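Local coordinates for protein alpha-galacturonidase (Bacillus subtilis, PDB 3FEF) that hydrolyses alpha-1,4-linked di-galacturonate to free galacturonate, as an NAD- and manganese-dependent glycosidase of family 4, at residues A[83-88]-A[144-149]. Residues are numbered along the deposited sequence; the frame is centred on the assembly and turned at random.
Sequences ILPGSL and NYTNPM
At the C-terminal ends of the strands of the parallel Rossmann-type sheet, the loops that leave two neighbouring strands meet beside the metal site and the probable substrate pocket, joined chiefly through I83 and T146. The backbone N of I83 donates a nearly straight hydrogen bond to T146 OG1 (3.1 Å, 166°). T146 presents its two branches to different parts of the other loop: OG1, anti to its own carbonyl carbon (chi1 -51°), meets the amide, while CG2 is pressed tightly to I83 O at 3.1 Å and meets the proline ring. There CG of the P85 ring comes against the T146 methyl, CG to CG2 at 4.0 Å, and the same CG rests 3.6 Å from N147 O. I83 crosses T146 at a slant, its CG1 packed 3.7 Å from OG1.

Within 144-149, N144 OD1 accepts from T146 N at 3.0 Å, closing an Asx turn; the donor stands well above the carbonyl plane, 62° out of it. The turn ties the T146 backbone to N144, consistent with holding the threonine in place for the I83 amide. A water ties the loops a second time, accepting from N147 N (3.1 Å) and giving a weak, long bond to I83 O. The N147-P148 peptide is cis, where the loop turns into helix 149-159. N147, a substrate-binding residue by similarity, has its side chain about 4 Å from the bound magnesium ion and a similar distance from that of the metal ligand H206, while the I83 side chain lies near G12 of the probable NAD site.

Helix 112-136 backs both loops: I125 touches I83, F126 packs on T146, R118 NE hydrogen-bonds to N147 O and R121 NE to P85 O. Segment 83-88 links strand 78-81 to helix 88-96; segment 144-149 links strand 141-144 to helix 149-159.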
loop_
_atom_site.group_PDB
_atom_site.type_symbol
_atom_site.label_atom_id
_atom_site.label_comp_id
_atom_site.label_asym_id
_atom_site.label_seq_id
_atom_site.Cartn_x
_atom_site.Cartn_y
_atom_site.Cartn_z
ATOM N N ILE A 83 3.809 -33.907 -8.556
ATOM C CA ILE A 83 2.930 -34.996 -8.146
ATOM C C ILE A 83 1.535 -34.805 -8.696
ATOM O O ILE A 83 1.179 -33.729 -9.189
ATOM C CB ILE A 83 2.782 -35.075 -6.627
ATOM C CG1 ILE A 83 2.202 -33.768 -6.092
ATOM C CG2 ILE A 83 4.119 -35.426 -5.951
ATOM C CD1 ILE A 83 1.995 -33.790 -4.621
ATOM N N LEU A 84 0.745 -35.864 -8.599
ATOM C CA LEU A 84 -0.667 -35.814 -8.931
ATOM C C LEU A 84 -1.425 -35.815 -7.611
ATOM O O LEU A 84 -1.274 -36.738 -6.810
ATOM C CB LEU A 84 -1.063 -37.034 -9.763
ATOM C CG LEU A 84 -2.567 -37.177 -10.005
ATOM C CD1 LEU A 84 -3.088 -36.089 -10.960
ATOM C CD2 LEU A 84 -2.900 -38.578 -10.523
ATOM N N PRO A 85 -2.201 -34.749 -7.357
ATOM C CA PRO A 85 -3.058 -34.645 -6.173
ATOM C C PRO A 85 -4.298 -35.519 -6.313
ATOM O O PRO A 85 -5.309 -35.077 -6.855
ATOM C CB PRO A 85 -3.475 -33.172 -6.156
ATOM C CG PRO A 85 -2.596 -32.478 -7.184
ATOM C CD PRO A 85 -2.190 -33.518 -8.162
ATOM N N GLY A 86 -4.220 -36.751 -5.832
ATOM C CA GLY A 86 -5.321 -37.703 -5.980
ATOM C C GLY A 86 -5.088 -38.639 -7.144
ATOM O O GLY A 86 -4.090 -38.516 -7.850
ATOM N N SER A 87 -6.004 -39.576 -7.349
ATOM C CA SER A 87 -5.869 -40.565 -8.406
ATOM C C SER A 87 -6.561 -40.072 -9.664
ATOM O O SER A 87 -7.282 -39.072 -9.638
ATOM C CB SER A 87 -6.539 -41.866 -7.972
ATOM O OG SER A 87 -7.889 -41.605 -7.589
ATOM N N LEU A 88 -6.380 -40.799 -10.758
ATOM C CA LEU A 88 -7.096 -40.482 -11.986
ATOM C C LEU A 88 -8.596 -40.733 -11.818
ATOM O O LEU A 88 -9.416 -40.130 -12.512
ATOM C CB LEU A 88 -6.523 -41.256 -13.176
ATOM C CG LEU A 88 -5.125 -40.827 -13.643
ATOM C CD1 LEU A 88 -4.654 -41.705 -14.771
ATOM C CD2 LEU A 88 -5.075 -39.346 -14.058
ATOM N N ASN A 144 8.199 -25.955 -8.085
ATOM C CA ASN A 144 6.949 -26.686 -8.214
ATOM C C ASN A 144 6.437 -26.741 -9.656
ATOM O O ASN A 144 6.362 -25.728 -10.351
ATOM C CB ASN A 144 5.882 -26.074 -7.293
ATOM C CG ASN A 144 4.547 -26.789 -7.392
ATOM O OD1 ASN A 144 4.488 -28.017 -7.428
ATOM N ND2 ASN A 144 3.469 -26.025 -7.445
ATOM N N TYR A 145 6.058 -27.938 -10.085
ATOM C CA TYR A 145 5.522 -28.179 -11.400
ATOM C C TYR A 145 4.066 -28.629 -11.325
ATOM O O TYR A 145 3.408 -28.776 -12.357
ATOM C CB TYR A 145 6.306 -29.297 -12.087
ATOM C CG TYR A 145 7.648 -28.886 -12.599
ATOM C CD1 TYR A 145 7.759 -28.030 -13.696
ATOM C CD2 TYR A 145 8.808 -29.360 -12.013
ATOM C CE1 TYR A 145 8.988 -27.649 -14.182
ATOM C CE2 TYR A 145 10.048 -28.990 -12.490
ATOM C CZ TYR A 145 10.129 -28.122 -13.573
ATOM O OH TYR A 145 11.352 -27.759 -14.066
ATOM N N THR A 146 3.580 -28.868 -10.111
ATOM C CA THR A 146 2.241 -29.432 -9.912
ATOM C C THR A 146 1.112 -28.406 -10.111
ATOM O O THR A 146 1.258 -27.249 -9.737
ATOM C CB THR A 146 2.087 -29.997 -8.486
ATOM O OG1 THR A 146 3.174 -30.883 -8.173
ATOM C CG2 THR A 146 0.775 -30.730 -8.364
ATOM N N ASN A 147 -0.007 -28.847 -10.684
ATOM C CA ASN A 147 -1.222 -28.049 -10.788
ATOM C C ASN A 147 -2.249 -28.479 -9.732
ATOM O O ASN A 147 -2.303 -29.662 -9.375
ATOM C CB ASN A 147 -1.824 -28.230 -12.174
ATOM C CG ASN A 147 -0.950 -27.646 -13.255
ATOM O OD1 ASN A 147 -0.433 -26.543 -13.115
ATOM N ND2 ASN A 147 -0.775 -28.378 -14.337
ATOM N N PRO A 148 -3.100 -27.549 -9.257
ATOM C CA PRO A 148 -3.273 -26.129 -9.638
ATOM C C PRO A 148 -2.154 -25.257 -9.075
ATOM O O PRO A 148 -1.995 -25.131 -7.859
ATOM C CB PRO A 148 -4.612 -25.751 -9.011
ATOM C CG PRO A 148 -4.762 -26.670 -7.850
ATOM C CD PRO A 148 -4.083 -27.969 -8.242
HETATM N N MSE A 149 -1.394 -24.669 -9.984
HETATM C CA MSE A 149 -0.117 -24.030 -9.683
HETATM C C MSE A 149 -0.206 -22.933 -8.615
HETATM O O MSE A 149 0.562 -22.920 -7.662
HETATM C CB MSE A 149 0.415 -23.418 -10.960
HETATM C CG MSE A 149 1.595 -22.529 -10.718
HETATM SE SE MSE A 149 3.172 -23.567 -11.044
HETATM C CE MSE A 149 3.301 -23.324 -12.914
HETATM O O HOH W 1 -0.295 -31.805 -11.530
#